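PDB 7ORX: probable benzoylformate decarboxylase from Rhodococcus jostii, which belongs to the thiamine diphosphate-dependent enzyme family and holds thiamine diphosphate through a sodium ion bound to its diphosphate. Local coordinates for residues C[90-95]-C[151-156]; C[360-365]-C[384-389]; C[456-461]-C[526-531]. One frame throughout, in Å; residues are numbered along the deposited sequence.

Contact 1 (C[90-95]-C[151-156]); sequences YSHSPL and LPAKGP
H92 meets K154 where two loops feed neighbouring strands, 95-101 and 157-162, of the parallel sheet in the N-terminal thiamine diphosphate-binding domain, an alpha/beta fold. H92 closes helix 82-90 in a Schellman motif. Its positive phi, 52°, turns the chain sharply out of the helix, and the imidazole comes to the backbone of K154 edge-first. ND1 donates to K154 O over 3.3 Å; the bond is bent, 139° at the hydrogen, and the acceptor lies somewhat out of the ring plane. NE2, at the far end of the ring, is hydrogen-bonded to E307 of the central domain, so the imidazole spans two domains with one nitrogen each. The CB of K154 packs against H92 O at 3.5 Å, while the rest of that lysine leads away to a long, weak ion pair with D217. S93 sends its hydroxyl back to D58 on helix 50-64, and its carbonyl faces the second loop: S93 O is 3.4 Å from G155 CA in a CH...O contact. P94 is the centre of an inverse gamma turn, closed by a weak bond from L95 N to S93 O, and its CA lies 3.7 Å from G155 O. At L95 the strand begins: CB packs on P156 CB at 4.2 Å, and L95 O takes a CH...O contact from P156 CA at 3.2 Å.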
loop_
_atom_site.group_PDB
_atom_site.type_symbol
_atom_site.label_atom_id
_atom_site.label_comp_id
_atom_site.label_asym_id
_atom_site.label_seq_id
_atom_site.Cartn_x
_atom_site.Cartn_y
_atom_site.Cartn_z
ATOM N N TYR C 90 10.180 3.848 16.484
ATOM C CA TYR C 90 10.451 5.109 17.239
ATOM C C TYR C 90 11.717 4.970 18.089
ATOM O O TYR C 90 12.277 5.998 18.418
ATOM C CB TYR C 90 9.195 5.544 17.973
ATOM C CG TYR C 90 8.131 6.037 17.035
ATOM C CD1 TYR C 90 8.247 7.279 16.443
ATOM C CD2 TYR C 90 7.027 5.263 16.700
ATOM C CE1 TYR C 90 7.289 7.753 15.562
ATOM C CE2 TYR C 90 6.053 5.726 15.827
ATOM C CZ TYR C 90 6.181 6.979 15.252
ATOM O OH TYR C 90 5.263 7.425 14.330
ATOM N N SER C 91 12.194 3.756 18.348
ATOM C CA SER C 91 13.452 3.526 19.088
ATOM C C SER C 91 14.640 3.395 18.130
ATOM O O SER C 91 15.766 3.221 18.621
ATOM C CB SER C 91 13.337 2.344 20.014
ATOM O OG SER C 91 13.265 1.101 19.349
ATOM N N HIS C 92 14.384 3.485 16.813
ATOM C CA HIS C 92 15.417 3.386 15.747
ATOM C C HIS C 92 16.214 2.110 15.985
ATOM O O HIS C 92 17.474 2.188 16.079
ATOM C CB HIS C 92 16.316 4.648 15.689
ATOM C CG HIS C 92 15.582 5.891 15.315
ATOM N ND1 HIS C 92 14.746 5.936 14.232
ATOM C CD2 HIS C 92 15.623 7.133 15.833
ATOM C CE1 HIS C 92 14.233 7.142 14.141
ATOM N NE2 HIS C 92 14.763 7.900 15.111
ATOM N N SER C 93 15.491 1.003 16.071
ATOM C CA SER C 93 16.047 -0.331 16.364
ATOM C C SER C 93 16.220 -1.131 15.082
ATOM O O SER C 93 15.241 -1.361 14.360
ATOM C CB SER C 93 15.191 -1.042 17.366
ATOM O OG SER C 93 15.768 -0.854 18.658
ATOM N N PRO C 94 17.471 -1.524 14.748
ATOM C CA PRO C 94 17.754 -2.251 13.518
ATOM C C PRO C 94 17.400 -3.731 13.555
ATOM O O PRO C 94 18.253 -4.522 13.324
ATOM C CB PRO C 94 19.269 -2.052 13.346
ATOM C CG PRO C 94 19.785 -1.874 14.728
ATOM C CD PRO C 94 18.684 -1.164 15.487
ATOM N N LEU C 95 16.148 -4.079 13.827
ATOM C CA LEU C 95 15.657 -5.475 13.729
ATOM C C LEU C 95 15.581 -5.872 12.259
ATOM O O LEU C 95 14.978 -5.135 11.444
ATOM C CB LEU C 95 14.253 -5.593 14.319
ATOM C CG LEU C 95 14.102 -5.170 15.777
ATOM C CD1 LEU C 95 12.688 -5.519 16.284
ATOM C CD2 LEU C 95 15.143 -5.847 16.650
ATOM N N LEU C 151 21.275 1.880 8.539
ATOM C CA LEU C 151 21.531 3.162 7.828
ATOM C C LEU C 151 20.738 4.251 8.535
ATOM O O LEU C 151 19.535 4.083 8.706
ATOM C CB LEU C 151 21.104 3.005 6.364
ATOM C CG LEU C 151 22.077 3.523 5.317
ATOM C CD1 LEU C 151 23.533 3.304 5.717
ATOM C CD2 LEU C 151 21.735 2.856 4.003
ATOM N N PRO C 152 21.379 5.352 9.000
ATOM C CA PRO C 152 20.636 6.532 9.444
ATOM C C PRO C 152 19.482 6.774 8.479
ATOM O O PRO C 152 19.702 6.797 7.274
ATOM C CB PRO C 152 21.665 7.671 9.360
ATOM C CG PRO C 152 22.976 7.005 8.944
ATOM C CD PRO C 152 22.830 5.509 9.181
ATOM N N ALA C 153 18.235 6.864 8.972
ATOM C CA ALA C 153 17.830 6.676 10.358
ATOM C C ALA C 153 17.491 5.215 10.622
ATOM O O ALA C 153 16.551 4.690 9.929
ATOM C CB ALA C 153 16.601 7.475 10.596
ATOM N N LYS C 154 18.158 4.610 11.613
ATOM C CA LYS C 154 18.103 3.149 11.804
ATOM C C LYS C 154 16.654 2.686 11.969
ATOM O O LYS C 154 15.805 3.479 12.315
ATOM C CB LYS C 154 19.030 2.813 12.953
ATOM C CG LYS C 154 20.450 2.483 12.581
ATOM C CD LYS C 154 21.475 2.700 13.707
ATOM C CE LYS C 154 22.387 3.887 13.396
ATOM N NZ LYS C 154 22.512 4.870 14.516
ATOM N N GLY C 155 16.351 1.418 11.707
ATOM C CA GLY C 155 14.976 0.918 11.868
ATOM C C GLY C 155 14.759 -0.491 11.339
ATOM O O GLY C 155 15.605 -1.111 10.709
ATOM N N PRO C 156 13.582 -1.046 11.634
ATOM C CA PRO C 156 13.269 -2.411 11.258
ATOM C C PRO C 156 12.925 -2.629 9.784
ATOM O O PRO C 156 12.331 -1.758 9.144
ATOM C CB PRO C 156 12.055 -2.729 12.152
ATOM C CG PRO C 156 11.396 -1.407 12.364
ATOM C CD PRO C 156 12.512 -0.391 12.394
#

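Contact 2 (C[360-365]-C[384-389]); sequences QLFALV and DAFWSQ
F362 and F386 form the aromatic part of this helix pair, a T-shaped stack in which the edge of F386 points at the face of F362. The ring centres are 5.5 Å apart, the planes stand at 73°, and F386 CD2 sits over the middle of the F362 ring. F386 has CG anti to its backbone nitrogen (chi1 -176°), which brings the CD2 edge of the ring over that face; its ring also meets that of Y398. Apolar packing continues from the F362 rim onto the second helix: CE2 touches F386 CB at 3.8 Å, and CD2 is 4.0 Å from A385 CB, with A385 C at the ring edge. The segments run at 37° to each other with axes 8.8 Å apart, and belong to two helices of the C-terminal alpha/beta domain. Strand 374-378 lies between them in sequence and is touched by both, through V365 and F386. Q389 adds van der Waals packing: its chain bends at chi2 and folds along A363, CG lying 3.8 Å from A363 CB and OE1 3.6 Å from the same methyl, though OE1 is also hydrogen-bonded to a residue flanking the segments. Further back on Q389, CB meets F362 CB at 4.1 Å, while its backbone carbonyl accepts a hydrogen bond from R366.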
loop_
_atom_site.group_PDB
_atom_site.type_symbol
_atom_site.label_atom_id
_atom_site.label_comp_id
_atom_site.label_asym_id
_atom_site.label_seq_id
_atom_site.Cartn_x
_atom_site.Cartn_y
_atom_site.Cartn_z
ATOM N N GLN C 360 8.215 5.639 46.930
ATOM C CA GLN C 360 8.942 4.880 47.984
ATOM C C GLN C 360 9.526 3.610 47.388
ATOM O O GLN C 360 10.653 3.243 47.753
ATOM C CB GLN C 360 8.036 4.513 49.156
ATOM C CG GLN C 360 8.838 3.975 50.329
ATOM C CD GLN C 360 7.953 3.412 51.415
ATOM O OE1 GLN C 360 8.386 3.229 52.552
ATOM N NE2 GLN C 360 6.711 3.102 51.064
ATOM N N LEU C 361 8.777 2.935 46.529
ATOM C CA LEU C 361 9.286 1.712 45.870
ATOM C C LEU C 361 10.557 2.056 45.101
ATOM O O LEU C 361 11.502 1.299 45.176
ATOM C CB LEU C 361 8.223 1.128 44.944
ATOM C CG LEU C 361 8.659 -0.136 44.233
ATOM C CD1 LEU C 361 9.115 -1.198 45.213
ATOM C CD2 LEU C 361 7.545 -0.675 43.359
ATOM N N PHE C 362 10.592 3.180 44.402
ATOM C CA PHE C 362 11.766 3.564 43.590
ATOM C C PHE C 362 12.923 3.950 44.507
ATOM O O PHE C 362 14.072 3.639 44.206
ATOM C CB PHE C 362 11.397 4.609 42.539
ATOM C CG PHE C 362 10.436 4.126 41.477
ATOM C CD1 PHE C 362 10.428 2.820 41.046
ATOM C CD2 PHE C 362 9.516 4.987 40.915
ATOM C CE1 PHE C 362 9.501 2.376 40.116
ATOM C CE2 PHE C 362 8.610 4.551 39.968
ATOM C CZ PHE C 362 8.605 3.240 39.566
ATOM N N ALA C 363 12.660 4.549 45.647
ATOM C CA ALA C 363 13.719 4.896 46.626
ATOM C C ALA C 363 14.320 3.620 47.211
ATOM O O ALA C 363 15.536 3.567 47.326
ATOM C CB ALA C 363 13.175 5.812 47.682
ATOM N N LEU C 364 13.501 2.622 47.549
ATOM C CA LEU C 364 13.977 1.260 47.934
ATOM C C LEU C 364 14.764 0.658 46.756
ATOM O O LEU C 364 15.834 0.106 46.988
ATOM C CB LEU C 364 12.790 0.375 48.319
ATOM C CG LEU C 364 12.407 0.381 49.795
ATOM C CD1 LEU C 364 12.893 1.635 50.542
ATOM C CD2 LEU C 364 10.885 0.224 49.928
ATOM N N VAL C 365 14.291 0.770 45.521
ATOM C CA VAL C 365 15.069 0.207 44.390
ATOM C C VAL C 365 16.411 0.954 44.285
ATOM O O VAL C 365 17.417 0.302 44.074
ATOM C CB VAL C 365 14.263 0.255 43.081
ATOM C CG1 VAL C 365 15.130 -0.003 41.864
ATOM C CG2 VAL C 365 13.074 -0.709 43.145
ATOM N N ASP C 384 6.721 10.589 37.020
ATOM C CA ASP C 384 7.188 11.678 37.929
ATOM C C ASP C 384 7.944 11.066 39.125
ATOM O O ASP C 384 9.031 11.589 39.481
ATOM C CB ASP C 384 6.008 12.551 38.365
ATOM C CG ASP C 384 5.598 13.604 37.341
ATOM O OD1 ASP C 384 6.210 13.643 36.250
ATOM O OD2 ASP C 384 4.666 14.403 37.642
ATOM N N ALA C 385 7.415 9.984 39.703
ATOM C CA ALA C 385 8.039 9.224 40.810
ATOM C C ALA C 385 9.408 8.679 40.381
ATOM O O ALA C 385 10.382 8.876 41.094
ATOM C CB ALA C 385 7.118 8.111 41.227
ATOM N N PHE C 386 9.488 7.994 39.254
ATOM C CA PHE C 386 10.757 7.394 38.776
ATOM C C PHE C 386 11.851 8.480 38.709
ATOM O O PHE C 386 12.943 8.310 39.238
ATOM C CB PHE C 386 10.498 6.699 37.431
ATOM C CG PHE C 386 11.697 5.983 36.902
ATOM C CD1 PHE C 386 12.674 6.649 36.220
ATOM C CD2 PHE C 386 11.890 4.657 37.199
ATOM C CE1 PHE C 386 13.824 6.002 35.809
ATOM C CE2 PHE C 386 13.041 4.001 36.806
ATOM C CZ PHE C 386 14.007 4.685 36.107
ATOM N N TRP C 387 11.565 9.608 38.074
ATOM C CA TRP C 387 12.617 10.588 37.705
ATOM C C TRP C 387 13.060 11.373 38.938
ATOM O O TRP C 387 14.221 11.824 39.004
ATOM C CB TRP C 387 12.121 11.467 36.558
ATOM C CG TRP C 387 12.034 10.681 35.288
ATOM C CD1 TRP C 387 10.917 10.292 34.611
ATOM C CD2 TRP C 387 13.146 10.134 34.570
ATOM N NE1 TRP C 387 11.261 9.569 33.500
ATOM C CE2 TRP C 387 12.618 9.452 33.458
ATOM C CE3 TRP C 387 14.533 10.217 34.728
ATOM C CZ2 TRP C 387 13.431 8.833 32.530
ATOM C CZ3 TRP C 387 15.338 9.616 33.797
ATOM C CH2 TRP C 387 14.789 8.934 32.715
ATOM N N SER C 388 12.171 11.503 39.901
ATOM C CA SER C 388 12.420 12.302 41.128
ATOM C C SER C 388 13.208 11.446 42.123
ATOM O O SER C 388 13.660 11.971 43.132
ATOM C CB SER C 388 11.118 12.814 41.707
ATOM O OG SER C 388 10.434 11.762 42.357
ATOM N N GLN C 389 13.434 10.172 41.805
ATOM C CA GLN C 389 13.846 9.171 42.813
ATOM C C GLN C 389 14.963 8.248 42.288
ATOM O O GLN C 389 15.511 7.561 43.112
ATOM C CB GLN C 389 12.569 8.444 43.225
ATOM C CG GLN C 389 12.543 8.029 44.686
ATOM C CD GLN C 389 12.478 9.190 45.652
ATOM O OE1 GLN C 389 13.204 9.232 46.629
ATOM N NE2 GLN C 389 11.587 10.129 45.409
#

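Contact 3 (C[456-461]-C[526-531]); sequences LNNGTY and TNFDES. With NA (sodium ion), chain J; TPP (thiamine diphosphate), chain I.
T526 faces the chain at L456 to N458 just where strands 452-457 and 520-525, neighbours in the parallel sheet, run out. From CB its side chain divides. The methyl CG2 crosses L456 obliquely and lies 3.9 Å from L456 CB, with F362 of helix 358-368 also packing on that leucine. The hydroxyl OG1 sits between backbone N and carbonyl carbon (chi1 59°), a rotamer that brings it over the N457-N458 link, 3.2 Å from N458 CB. From the same residue, T526 N gives a straight bond to N457 O, 3.1 Å long and 175° at the hydrogen, although the donor stands above the carbonyl plane. Two residues on, the F528 side chain turns toward the loop and crosses T460 at about a right angle; T460 CG2 is 4.1 Å from F528 CG. The T460 hydroxyl turns elsewhere, bonding to L479 O, D480 and R465. N457 shapes the loop through an Asx turn: its OD1 accepts from G459 N, while its ND2 is held by E523. The turn delivers two sodium ligands, the amide of N458 and T460 O, the latter 2.0 Å from the ion. Diphosphate oxygens O2A and O3B of thiamine diphosphate, D431 and a water complete the six; that water also donates to L456 O. Beyond the metal, the Y461 ring takes the thiazolium methyl CM4 over one face, 4.0 Å above its plane, and its OH bonds to N26 of a second subunit. The sequence that has D431 as the aspartate of its GDG and closes with N457-N458 is the GDG...NN cofactor motif of thiamine diphosphate enzymes, here with sodium bridging protein and diphosphate.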
loop_
_atom_site.group_PDB
_atom_site.type_symbol
_atom_site.label_atom_id
_atom_site.label_comp_id
_atom_site.label_asym_id
_atom_site.label_seq_id
_atom_site.Cartn_x
_atom_site.Cartn_y
_atom_site.Cartn_z
ATOM N N LEU C 456 4.482 -3.664 39.417
ATOM C CA LEU C 456 3.817 -2.671 40.269
ATOM C C LEU C 456 2.336 -2.896 40.056
ATOM O O LEU C 456 1.852 -2.513 38.996
ATOM C CB LEU C 456 4.191 -1.259 39.856
ATOM C CG LEU C 456 5.581 -0.815 40.273
ATOM C CD1 LEU C 456 6.623 -1.444 39.404
ATOM C CD2 LEU C 456 5.748 0.679 40.135
ATOM N N ASN C 457 1.688 -3.564 41.008
ATOM C CA ASN C 457 0.277 -3.995 40.904
ATOM C C ASN C 457 -0.612 -3.028 41.686
ATOM O O ASN C 457 -0.703 -3.198 42.920
ATOM C CB ASN C 457 0.089 -5.412 41.442
ATOM C CG ASN C 457 -1.351 -5.879 41.333
ATOM O OD1 ASN C 457 -2.248 -5.078 41.076
ATOM N ND2 ASN C 457 -1.574 -7.175 41.488
ATOM N N ASN C 458 -1.288 -2.102 41.001
ATOM C CA ASN C 458 -2.261 -1.186 41.634
ATOM C C ASN C 458 -3.700 -1.580 41.249
ATOM O O ASN C 458 -4.621 -0.817 41.554
ATOM C CB ASN C 458 -1.866 0.282 41.444
ATOM C CG ASN C 458 -1.737 0.772 40.035
ATOM O OD1 ASN C 458 -2.121 0.087 39.102
ATOM N ND2 ASN C 458 -1.182 1.968 39.901
ATOM N N GLY C 459 -3.910 -2.775 40.702
ATOM C CA GLY C 459 -5.244 -3.348 40.421
ATOM C C GLY C 459 -5.970 -2.668 39.264
ATOM O O GLY C 459 -7.132 -3.022 39.032
ATOM N N THR C 460 -5.305 -1.758 38.541
ATOM C CA THR C 460 -5.927 -0.792 37.603
ATOM C C THR C 460 -4.972 -0.442 36.437
ATOM O O THR C 460 -3.720 -0.655 36.531
ATOM C CB THR C 460 -6.382 0.440 38.393
ATOM O OG1 THR C 460 -7.337 1.190 37.642
ATOM C CG2 THR C 460 -5.239 1.350 38.775
ATOM N N TYR C 461 -5.559 0.090 35.363
ATOM C CA TYR C 461 -4.872 0.884 34.314
ATOM C C TYR C 461 -4.781 2.330 34.811
ATOM O O TYR C 461 -5.651 3.146 34.499
ATOM C CB TYR C 461 -5.625 0.777 32.981
ATOM C CG TYR C 461 -5.622 -0.578 32.311
ATOM C CD1 TYR C 461 -4.535 -1.433 32.376
ATOM C CD2 TYR C 461 -6.700 -0.972 31.541
ATOM C CE1 TYR C 461 -4.531 -2.648 31.714
ATOM C CE2 TYR C 461 -6.708 -2.186 30.868
ATOM C CZ TYR C 461 -5.614 -3.029 30.947
ATOM O OH TYR C 461 -5.586 -4.220 30.269
ATOM N N THR C 526 0.919 -1.806 45.101
ATOM C CA THR C 526 1.145 -0.335 45.048
ATOM C C THR C 526 -0.180 0.406 45.213
ATOM O O THR C 526 -1.253 -0.237 45.023
ATOM C CB THR C 526 1.835 0.096 43.746
ATOM O OG1 THR C 526 1.010 -0.299 42.653
ATOM C CG2 THR C 526 3.228 -0.483 43.595
ATOM N N ASN C 527 -0.104 1.696 45.564
ATOM C CA ASN C 527 -1.277 2.584 45.789
ATOM C C ASN C 527 -1.436 3.538 44.608
ATOM O O ASN C 527 -0.403 4.192 44.144
ATOM C CB ASN C 527 -1.161 3.433 47.055
ATOM C CG ASN C 527 -0.590 2.657 48.219
ATOM O OD1 ASN C 527 -1.038 1.538 48.517
ATOM N ND2 ASN C 527 0.412 3.241 48.853
ATOM N N PHE C 528 -2.684 3.639 44.152
ATOM C CA PHE C 528 -3.107 4.577 43.091
ATOM C C PHE C 528 -3.950 5.660 43.767
ATOM O O PHE C 528 -4.960 5.252 44.403
ATOM C CB PHE C 528 -3.826 3.843 41.946
ATOM C CG PHE C 528 -4.168 4.783 40.819
ATOM C CD1 PHE C 528 -3.154 5.428 40.114
ATOM C CD2 PHE C 528 -5.490 5.095 40.529
ATOM C CE1 PHE C 528 -3.453 6.348 39.124
ATOM C CE2 PHE C 528 -5.783 6.023 39.545
ATOM C CZ PHE C 528 -4.768 6.650 38.844
ATOM N N ASP C 529 -3.540 6.933 43.634
ATOM C CA ASP C 529 -4.271 8.157 44.093
ATOM C C ASP C 529 -5.654 8.290 43.421
ATOM O O ASP C 529 -5.717 8.609 42.203
ATOM C CB ASP C 529 -3.479 9.449 43.826
ATOM C CG ASP C 529 -2.229 9.612 44.671
ATOM O OD1 ASP C 529 -1.167 9.241 44.134
ATOM O OD2 ASP C 529 -2.327 10.095 45.849
ATOM N N GLU C 530 -6.732 8.041 44.195
ATOM C CA GLU C 530 -8.162 8.187 43.789
ATOM C C GLU C 530 -8.697 9.511 44.362
ATOM O O GLU C 530 -9.759 9.976 43.870
ATOM C CB GLU C 530 -8.975 6.932 44.180
ATOM C CG GLU C 530 -8.435 5.658 43.526
ATOM C CD GLU C 530 -9.458 4.598 43.133
ATOM O OE1 GLU C 530 -9.292 3.985 42.044
ATOM O OE2 GLU C 530 -10.420 4.404 43.915
ATOM N N SER C 531 -8.010 10.097 45.367
ATOM C CA SER C 531 -8.089 11.534 45.794
ATOM C C SER C 531 -6.814 12.276 45.341
ATOM O O SER C 531 -6.802 13.482 45.064
ATOM C CB SER C 531 -8.281 11.712 47.312
ATOM O OG SER C 531 -9.628 12.009 47.670
ATOM O OXT SER C 531 -5.729 11.700 45.243
HETATM NA NA NA J . -1.794 -0.626 37.138
HETATM N "N1'" TPP I . -2.835 -1.230 24.418
HETATM C "C2'" TPP I . -1.545 -1.157 24.067
HETATM C CM2 TPP I . -0.970 -2.275 23.260
HETATM N "N3'" TPP I . -0.731 -0.148 24.376
HETATM C "C4'" TPP I . -1.247 0.870 25.085
HETATM N "N4'" TPP I . -0.406 1.873 25.374
HETATM C "C5'" TPP I . -2.594 0.879 25.517
HETATM C "C6'" TPP I . -3.344 -0.215 25.128
HETATM C "C7'" TPP I . -3.197 2.005 26.343
HETATM N N3 TPP I . -2.656 2.093 27.721
HETATM C C2 TPP I . -1.852 3.089 28.104
HETATM S S1 TPP I . -1.430 3.015 29.765
HETATM C C5 TPP I . -2.397 1.579 29.921
HETATM C C4 TPP I . -2.917 1.169 28.735
HETATM C CM4 TPP I . -3.717 -0.081 28.513
HETATM C C6 TPP I . -2.629 0.956 31.270
HETATM C C7 TPP I . -1.532 0.026 31.699
HETATM O O7 TPP I . -1.079 0.490 32.984
HETATM P PA TPP I . -0.239 -0.454 33.960
HETATM O O1A TPP I . 0.814 -1.327 33.360
HETATM O O2A TPP I . -1.286 -1.157 34.757
HETATM O O3A TPP I . 0.461 0.733 34.780
HETATM P PB TPP I . -0.227 1.937 35.635
HETATM O O1B TPP I . 0.889 2.764 36.253
HETATM O O2B TPP I . -1.096 2.729 34.681
HETATM O O3B TPP I . -1.047 1.211 36.679
HETATM O O HOH W 1 0.397 -0.699 38.030
#

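How the contacts relate
Contacts 1, 2 and 3 follow one another along the chain. Contact 1 lies in the N-terminal domain, its centre about 31 and 35 Å from those of contacts 2 and 3, whose own centres, both in the C-terminal domain, are about 15 Å apart. The two sheets have the same strand order, 2-1-3-4-6-5, and contacts 1 and 3 involve equivalent neighbours, strands four and six: contact 1 where they begin, contact 3 where they end, beside the cofactor. Contacts 2 and 3 meet directly, L361 CD2 lying 3.7 Å from L456 CG. Helix 358-368 thus backs the strand that leads into the sodium and diphosphate site.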